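Local coordinates for protein pectate lyase II (Xanthomonas campestris pv. campestris, PDB 2QY1) that probably cleaves pectate, the de-esterified galacturonan of plant cell walls, by beta-elimination, as a secreted enzyme of polysaccharide lyase family 1, at residues 41-46 with 82-87; 47-52 with 101-106. The protein carries 2 engineered substitutions. All coordinates share one frame; numbering follows the deposited sequence.

Interaction 1: residues 41-46 with 82-87; sequences LNYTGK and SAANFG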
ATOM      1  N   LEU A  41     -13.147  14.967  -4.398  1.00 19.50           N
ATOM      2  CA  LEU A  41     -13.679  15.028  -3.046  1.00 20.00           C
ATOM      3  C   LEU A  41     -12.647  15.567  -2.066  1.00 19.97           C
ATOM      4  O   LEU A  41     -11.563  15.000  -1.909  1.00 20.02           O
ATOM      5  CB  LEU A  41     -14.182  13.648  -2.601  1.00 19.98           C
ATOM      6  CG  LEU A  41     -15.225  12.972  -3.498  1.00 20.75           C
ATOM      7  CD1 LEU A  41     -15.432  11.520  -3.096  1.00 21.39           C
ATOM      8  CD2 LEU A  41     -16.550  13.720  -3.482  1.00 21.29           C
ATOM      9  N   ASN A  42     -12.996  16.678  -1.422  1.00 19.67           N
ATOM     10  CA  ASN A  42     -12.164  17.281  -0.396  1.00 19.72           C
ATOM     11  C   ASN A  42     -12.660  16.846   0.978  1.00 19.56           C
ATOM     12  O   ASN A  42     -13.668  17.357   1.477  1.00 19.33           O
ATOM     13  CB  ASN A  42     -12.180  18.813  -0.542  1.00 19.92           C
ATOM     14  CG  ASN A  42     -11.452  19.531   0.588  1.00 20.50           C
ATOM     15  OD1 ASN A  42     -11.978  20.481   1.171  1.00 22.01           O
ATOM     16  ND2 ASN A  42     -10.240  19.094   0.891  1.00 20.80           N
ATOM     17  N   TYR A  43     -11.957  15.886   1.577  1.00 19.38           N
ATOM     18  CA  TYR A  43     -12.325  15.380   2.900  1.00 19.45           C
ATOM     19  C   TYR A  43     -11.807  16.280   4.022  1.00 19.68           C
ATOM     20  O   TYR A  43     -10.599  16.458   4.176  1.00 19.76           O
ATOM     21  CB  TYR A  43     -11.845  13.940   3.111  1.00 19.01           C
ATOM     22  CG  TYR A  43     -12.092  13.452   4.520  1.00 18.66           C
ATOM     23  CD1 TYR A  43     -13.392  13.255   4.993  1.00 17.92           C
ATOM     24  CD2 TYR A  43     -11.028  13.217   5.395  1.00 18.71           C
ATOM     25  CE1 TYR A  43     -13.630  12.820   6.301  1.00 17.83           C
ATOM     26  CE2 TYR A  43     -11.252  12.782   6.703  1.00 18.23           C
ATOM     27  CZ  TYR A  43     -12.556  12.585   7.147  1.00 17.97           C
ATOM     28  OH  TYR A  43     -12.784  12.163   8.439  1.00 17.64           O
ATOM     29  N   THR A  44     -12.736  16.813   4.812  1.00 20.05           N
ATOM     30  CA  THR A  44     -12.429  17.826   5.827  1.00 20.42           C
ATOM     31  C   THR A  44     -12.601  17.328   7.264  1.00 20.60           C
ATOM     32  O   THR A  44     -12.280  18.045   8.214  1.00 20.59           O
ATOM     33  CB  THR A  44     -13.316  19.080   5.649  1.00 20.49           C
ATOM     34  OG1 THR A  44     -14.689  18.717   5.841  1.00 20.75           O
ATOM     35  CG2 THR A  44     -13.139  19.680   4.262  1.00 20.53           C
ATOM     36  N   GLY A  45     -13.116  16.112   7.420  1.00 21.06           N
ATOM     37  CA  GLY A  45     -13.356  15.536   8.745  1.00 21.51           C
ATOM     38  C   GLY A  45     -12.076  15.388   9.539  1.00 21.81           C
ATOM     39  O   GLY A  45     -11.019  15.118   8.973  1.00 21.67           O
ATOM     40  N   LYS A  46     -12.171  15.593  10.850  1.00 22.18           N
ATOM     41  CA  LYS A  46     -11.014  15.520  11.737  1.00 22.83           C
ATOM     42  C   LYS A  46     -11.295  14.560  12.886  1.00 22.68           C
ATOM     43  O   LYS A  46     -11.619  14.986  13.995  1.00 22.71           O
ATOM     44  CB  LYS A  46     -10.665  16.905  12.296  1.00 22.80           C
ATOM     45  CG  LYS A  46     -10.374  17.968  11.249  1.00 23.67           C
ATOM     46  CD  LYS A  46     -10.302  19.358  11.871  1.00 24.13           C
ATOM     47  CE  LYS A  46      -9.027  19.560  12.687  1.00 26.46           C
ATOM     48  NZ  LYS A  46      -7.814  19.641  11.823  1.00 27.68           N
ATOM     49  N   SER A  82      -6.801  16.809   8.254  1.00 20.26           N
ATOM     50  CA  SER A  82      -7.915  15.858   8.249  1.00 20.13           C
ATOM     51  C   SER A  82      -7.471  14.479   8.717  1.00 20.01           C
ATOM     52  O   SER A  82      -6.320  14.085   8.521  1.00 19.96           O
ATOM     53  CB  SER A  82      -8.561  15.759   6.860  1.00 20.17           C
ATOM     54  OG  SER A  82      -7.691  15.147   5.921  1.00 20.31           O
ATOM     55  N   ALA A  83      -8.395  13.754   9.339  1.00 19.84           N
ATOM     56  CA  ALA A  83      -8.140  12.398   9.803  1.00 19.58           C
ATOM     57  C   ALA A  83      -9.411  11.567   9.681  1.00 19.58           C
ATOM     58  O   ALA A  83     -10.513  12.053   9.970  1.00 19.49           O
ATOM     59  CB  ALA A  83      -7.640  12.410  11.239  1.00 19.61           C
ATOM     60  N   ALA A  84      -9.242  10.316   9.256  1.00 19.31           N
ATOM     61  CA  ALA A  84     -10.348   9.394   9.018  1.00 19.07           C
ATOM     62  C   ALA A  84     -10.238   8.140   9.876  1.00 19.00           C
ATOM     63  O   ALA A  84      -9.156   7.570  10.015  1.00 18.79           O
ATOM     64  CB  ALA A  84     -10.389   9.003   7.544  1.00 19.18           C
ATOM     65  N   ASN A  85     -11.369   7.727  10.443  1.00 18.88           N
ATOM     66  CA  ASN A  85     -11.513   6.422  11.080  1.00 18.81           C
ATOM     67  C   ASN A  85     -12.362   5.513  10.185  1.00 18.78           C
ATOM     68  O   ASN A  85     -13.188   4.728  10.658  1.00 18.70           O
ATOM     69  CB  ASN A  85     -12.131   6.569  12.473  1.00 18.86           C
ATOM     70  CG  ASN A  85     -12.045   5.292  13.300  1.00 18.79           C
ATOM     71  OD1 ASN A  85     -10.976   4.690  13.446  1.00 19.60           O
ATOM     72  ND2 ASN A  85     -13.175   4.877  13.848  1.00 18.07           N
ATOM     73  N   PHE A  86     -12.152   5.649   8.879  1.00 18.87           N
ATOM     74  CA  PHE A  86     -12.790   4.792   7.883  1.00 19.11           C
ATOM     75  C   PHE A  86     -11.794   4.475   6.773  1.00 19.24           C
ATOM     76  O   PHE A  86     -10.882   5.261   6.511  1.00 19.41           O
ATOM     77  CB  PHE A  86     -14.064   5.440   7.310  1.00 18.85           C
ATOM     78  CG  PHE A  86     -13.835   6.776   6.646  1.00 19.20           C
ATOM     79  CD1 PHE A  86     -13.454   6.852   5.308  1.00 18.80           C
ATOM     80  CD2 PHE A  86     -14.016   7.962   7.358  1.00 18.90           C
ATOM     81  CE1 PHE A  86     -13.248   8.086   4.693  1.00 20.19           C
ATOM     82  CE2 PHE A  86     -13.814   9.200   6.750  1.00 18.86           C
ATOM     83  CZ  PHE A  86     -13.428   9.263   5.417  1.00 19.42           C
ATOM     84  N   GLY A  87     -11.972   3.318   6.141  1.00 19.48           N
ATOM     85  CA  GLY A  87     -11.133   2.900   5.023  1.00 19.83           C
ATOM     86  C   GLY A  87     -11.756   3.211   3.677  1.00 19.96           C
ATOM     87  O   GLY A  87     -12.890   3.695   3.602  1.00 19.44           O
TER
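Near the first turns of the parallel beta-helix, Tyr43 at the end of strand 39-43 reaches across to the loop 82-86, which leads into strand 87-91. A chi1 of 174° swings the ring away from the backbone N and over to that loop, where Tyr43 OH donates a hydrogen bond to Ala83 O at 2.7 Å, from above the carbonyl plane. The ring is sandwiched. Phe86, coming from the opposite direction, turns an edge to one face in a T-shaped stack, planes at 88°, while Gly45 N lies over the centre of the other face. Glycine suits position 45, because a CB there would collide with Tyr43 OH. In the parallel beta-helix of pectate lyases successive coils stack by pairing their strands; here the connections beyond the strands are joined too. Ala83 N donates to Gly45 O (3.0 Å, N-H...O angle 156°); with the probable return bond from Phe47 N to Ala83 O this makes a single beta bridge between Lys46 and Ala83. Ser82 is small enough for its CB to sit 3.4 Å from Tyr43 O, and its OG is bonded to Ala79 O. Met102 of strand 97-105 touches both rings.

Interaction 2: residues 47-52 with 101-106; sequences FDFGTI and NMTIGL
Outside the wall of the parallel beta-helix, the 3-10 turn 49-51 and the residue after it set Phe49 against the end of strand 97-105 and Ile52 against Leu106 just beyond it. Phe49 carries most of the contact. With CG anti to the carbonyl carbon (chi1 -66°), its ring extends to the backbone of Gly105; Phe49 CE1 lies 3.4 Å from Gly105 O, the oxygen sitting at the ring edge near its plane. Phe49 CE1 is almost as near Gly105 CA, at 3.5 Å. Glycine fits this spot because a CB at position 105 would run into the same ring atom. Two methyls approach the ring obliquely: Thr103 CG2, 4.2 Å from Phe49 CE2, and, more loosely, Leu106 CD1, 4.5 Å from Phe49 CD1. Phe47 CD1 lies over one face, near its rim, and Phe137 of strand 129-137 adds an edge-to-face partner, making a small apolar patch for a ring that is only partly exposed. Farther along, the tip of Ile52 reaches the last residue of the segment, its CD1 lying 3.8 Å from Leu106 CB.

The turn is held by its own polar groups. Asp48 OD1 accepts from Gly50 N at 3.0 Å, an Asx turn in which the N-H meets the carboxylate from above its plane. Asp48 O takes two donors from one residue, Thr51 N and the hydroxyl Thr51 OG1, the latter at 2.6 Å and almost in line with the carbonyl. Aspartate and threonine suit these places because short polar side chains can fold back onto the nearby backbone. Loops that leave the coils and fold back on the outside of the stack are a feature of the pectate lyase beta-helix; here one packs apolar side chains by strand 97-105.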
ATOM      1  N   PHE A  47     -11.179  13.265  12.616  1.00 22.65           N
ATOM      2  CA  PHE A  47     -11.390  12.258  13.651  1.00 22.62           C
ATOM      3  C   PHE A  47     -10.335  12.365  14.750  1.00 22.69           C
ATOM      4  O   PHE A  47      -9.135  12.395  14.474  1.00 22.62           O
ATOM      5  CB  PHE A  47     -11.398  10.844  13.057  1.00 22.45           C
ATOM      6  CG  PHE A  47     -11.752   9.774  14.052  1.00 22.19           C
ATOM      7  CD1 PHE A  47     -10.754   9.086  14.740  1.00 22.17           C
ATOM      8  CD2 PHE A  47     -13.085   9.459  14.310  1.00 22.26           C
ATOM      9  CE1 PHE A  47     -11.076   8.096  15.669  1.00 21.63           C
ATOM     10  CE2 PHE A  47     -13.420   8.469  15.236  1.00 22.33           C
ATOM     11  CZ  PHE A  47     -12.410   7.788  15.915  1.00 22.40           C
ATOM     12  N   ASP A  48     -10.801  12.430  15.993  1.00 22.90           N
ATOM     13  CA  ASP A  48      -9.919  12.453  17.154  1.00 23.05           C
ATOM     14  C   ASP A  48      -9.638  11.015  17.569  1.00 22.99           C
ATOM     15  O   ASP A  48     -10.523  10.329  18.084  1.00 22.96           O
ATOM     16  CB  ASP A  48     -10.567  13.238  18.302  1.00 23.14           C
ATOM     17  CG  ASP A  48      -9.683  13.319  19.545  1.00 23.64           C
ATOM     18  OD1 ASP A  48      -8.512  12.883  19.500  1.00 24.59           O
ATOM     19  OD2 ASP A  48     -10.168  13.835  20.574  1.00 24.46           O
ATOM     20  N   PHE A  49      -8.406  10.566  17.337  1.00 22.77           N
ATOM     21  CA  PHE A  49      -8.014   9.188  17.640  1.00 22.75           C
ATOM     22  C   PHE A  49      -7.956   8.904  19.143  1.00 22.83           C
ATOM     23  O   PHE A  49      -8.027   7.746  19.564  1.00 22.75           O
ATOM     24  CB  PHE A  49      -6.686   8.838  16.961  1.00 22.72           C
ATOM     25  CG  PHE A  49      -6.769   8.806  15.460  1.00 22.22           C
ATOM     26  CD1 PHE A  49      -7.414   7.756  14.807  1.00 22.08           C
ATOM     27  CD2 PHE A  49      -6.209   9.827  14.699  1.00 21.97           C
ATOM     28  CE1 PHE A  49      -7.501   7.728  13.415  1.00 21.67           C
ATOM     29  CE2 PHE A  49      -6.286   9.805  13.307  1.00 21.95           C
ATOM     30  CZ  PHE A  49      -6.934   8.752  12.664  1.00 22.19           C
ATOM     31  N   GLY A  50      -7.852   9.966  19.940  1.00 22.93           N
ATOM     32  CA  GLY A  50      -7.904   9.865  21.399  1.00 23.08           C
ATOM     33  C   GLY A  50      -9.223   9.334  21.933  1.00 23.22           C
ATOM     34  O   GLY A  50      -9.298   8.893  23.084  1.00 23.51           O
ATOM     35  N   THR A  51     -10.265   9.374  21.102  1.00 23.22           N
ATOM     36  CA  THR A  51     -11.580   8.839  21.467  1.00 23.46           C
ATOM     37  C   THR A  51     -11.594   7.307  21.520  1.00 23.54           C
ATOM     38  O   THR A  51     -12.527   6.709  22.061  1.00 23.44           O
ATOM     39  CB  THR A  51     -12.696   9.326  20.513  1.00 23.47           C
ATOM     40  OG1 THR A  51     -12.424   8.877  19.179  1.00 23.31           O
ATOM     41  CG2 THR A  51     -12.796  10.848  20.531  1.00 23.78           C
ATOM     42  N   ILE A  52     -10.566   6.682  20.947  1.00 23.70           N
ATOM     43  CA  ILE A  52     -10.393   5.230  21.026  1.00 23.88           C
ATOM     44  C   ILE A  52      -9.525   4.894  22.245  1.00 24.09           C
ATOM     45  O   ILE A  52      -8.294   4.984  22.201  1.00 24.31           O
ATOM     46  CB  ILE A  52      -9.801   4.640  19.715  1.00 23.85           C
ATOM     47  CG1 ILE A  52     -10.695   4.991  18.518  1.00 23.63           C
ATOM     48  CG2 ILE A  52      -9.628   3.122  19.829  1.00 23.66           C
ATOM     49  CD1 ILE A  52     -10.024   4.827  17.154  1.00 23.88           C
ATOM     50  N   ASN A 101      -3.285  12.287   0.610  1.00 20.36           N
ATOM     51  CA  ASN A 101      -3.293  13.099   1.842  1.00 20.19           C
ATOM     52  C   ASN A 101      -4.317  12.674   2.904  1.00 20.18           C
ATOM     53  O   ASN A 101      -4.777  13.499   3.705  1.00 20.21           O
ATOM     54  CB  ASN A 101      -3.430  14.597   1.509  1.00 20.27           C
ATOM     55  CG  ASN A 101      -2.699  15.491   2.502  1.00 20.58           C
ATOM     56  OD1 ASN A 101      -1.531  15.262   2.819  1.00 21.28           O
ATOM     57  ND2 ASN A 101      -3.384  16.521   2.988  1.00 20.19           N
ATOM     58  N   MET A 102      -4.676  11.389   2.909  1.00 19.83           N
ATOM     59  CA  MET A 102      -5.573  10.857   3.932  1.00 19.79           C
ATOM     60  C   MET A 102      -4.780  10.303   5.108  1.00 19.89           C
ATOM     61  O   MET A 102      -3.758   9.641   4.921  1.00 19.82           O
ATOM     62  CB  MET A 102      -6.478   9.756   3.364  1.00 19.58           C
ATOM     63  CG  MET A 102      -7.512  10.237   2.353  1.00 19.73           C
ATOM     64  SD  MET A 102      -8.803  11.252   3.093  1.00 19.63           S
ATOM     65  CE  MET A 102      -9.876   9.984   3.775  1.00 17.93           C
ATOM     66  N   THR A 103      -5.254  10.593   6.315  1.00 20.07           N
ATOM     67  CA  THR A 103      -4.722   9.983   7.526  1.00 20.03           C
ATOM     68  C   THR A 103      -5.764   8.990   8.025  1.00 20.24           C
ATOM     69  O   THR A 103      -6.859   9.381   8.448  1.00 20.24           O
ATOM     70  CB  THR A 103      -4.377  11.041   8.595  1.00 20.11           C
ATOM     71  OG1 THR A 103      -3.364  11.918   8.083  1.00 19.55           O
ATOM     72  CG2 THR A 103      -3.868  10.386   9.871  1.00 20.02           C
ATOM     73  N   ILE A 104      -5.413   7.707   7.946  1.00 20.16           N
ATOM     74  CA  ILE A 104      -6.337   6.602   8.202  1.00 19.99           C
ATOM     75  C   ILE A 104      -5.794   5.752   9.357  1.00 20.10           C
ATOM     76  O   ILE A 104      -4.742   5.121   9.232  1.00 20.17           O
ATOM     77  CB  ILE A 104      -6.534   5.733   6.923  1.00 20.23           C
ATOM     78  CG1 ILE A 104      -7.059   6.590   5.756  1.00 19.69           C
ATOM     79  CG2 ILE A 104      -7.473   4.552   7.200  1.00 19.70           C
ATOM     80  CD1 ILE A 104      -7.106   5.881   4.406  1.00 19.96           C
ATOM     81  N   GLY A 105      -6.509   5.742  10.482  1.00 19.74           N
ATOM     82  CA  GLY A 105      -6.000   5.078  11.678  1.00 19.31           C
ATOM     83  C   GLY A 105      -6.982   4.240  12.471  1.00 19.08           C
ATOM     84  O   GLY A 105      -8.175   4.548  12.534  1.00 18.90           O
ATOM     85  N   LEU A 106      -6.455   3.168  13.067  1.00 18.72           N
ATOM     86  CA  LEU A 106      -7.157   2.346  14.056  1.00 18.46           C
ATOM     87  C   LEU A 106      -8.586   1.968  13.654  1.00 18.37           C
ATOM     88  O   LEU A 106      -9.546   2.201  14.402  1.00 18.43           O
ATOM     89  CB  LEU A 106      -7.131   3.034  15.427  1.00 18.30           C
ATOM     90  CG  LEU A 106      -5.752   3.164  16.085  1.00 18.47           C
ATOM     91  CD1 LEU A 106      -5.763   4.275  17.131  1.00 18.34           C
ATOM     92  CD2 LEU A 106      -5.318   1.835  16.703  1.00 18.37           C
TER

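Interactions 1 and 2 lie side by side, their centres about 9 Å apart and both about 18 Å from the centre of the chain. Residues 41-46 run straight into 47-52, and the partners 82-87 and 101-106 follow in the same order, so the two contacts alternate along the sequence. Strands 39-43, 74-78 and 97-105 are successive parallel neighbours of the beta-helix; the loop 82-86, which follows strand 74-78, lies between 41-47 and strand 97-105. Probable backbone bonds join the contacts: Ala83 O with Phe47 N at 3.0 Å, and Ala84 N with Thr103 O at 2.7 Å. Consecutive coils are thereby tied together beyond their strands.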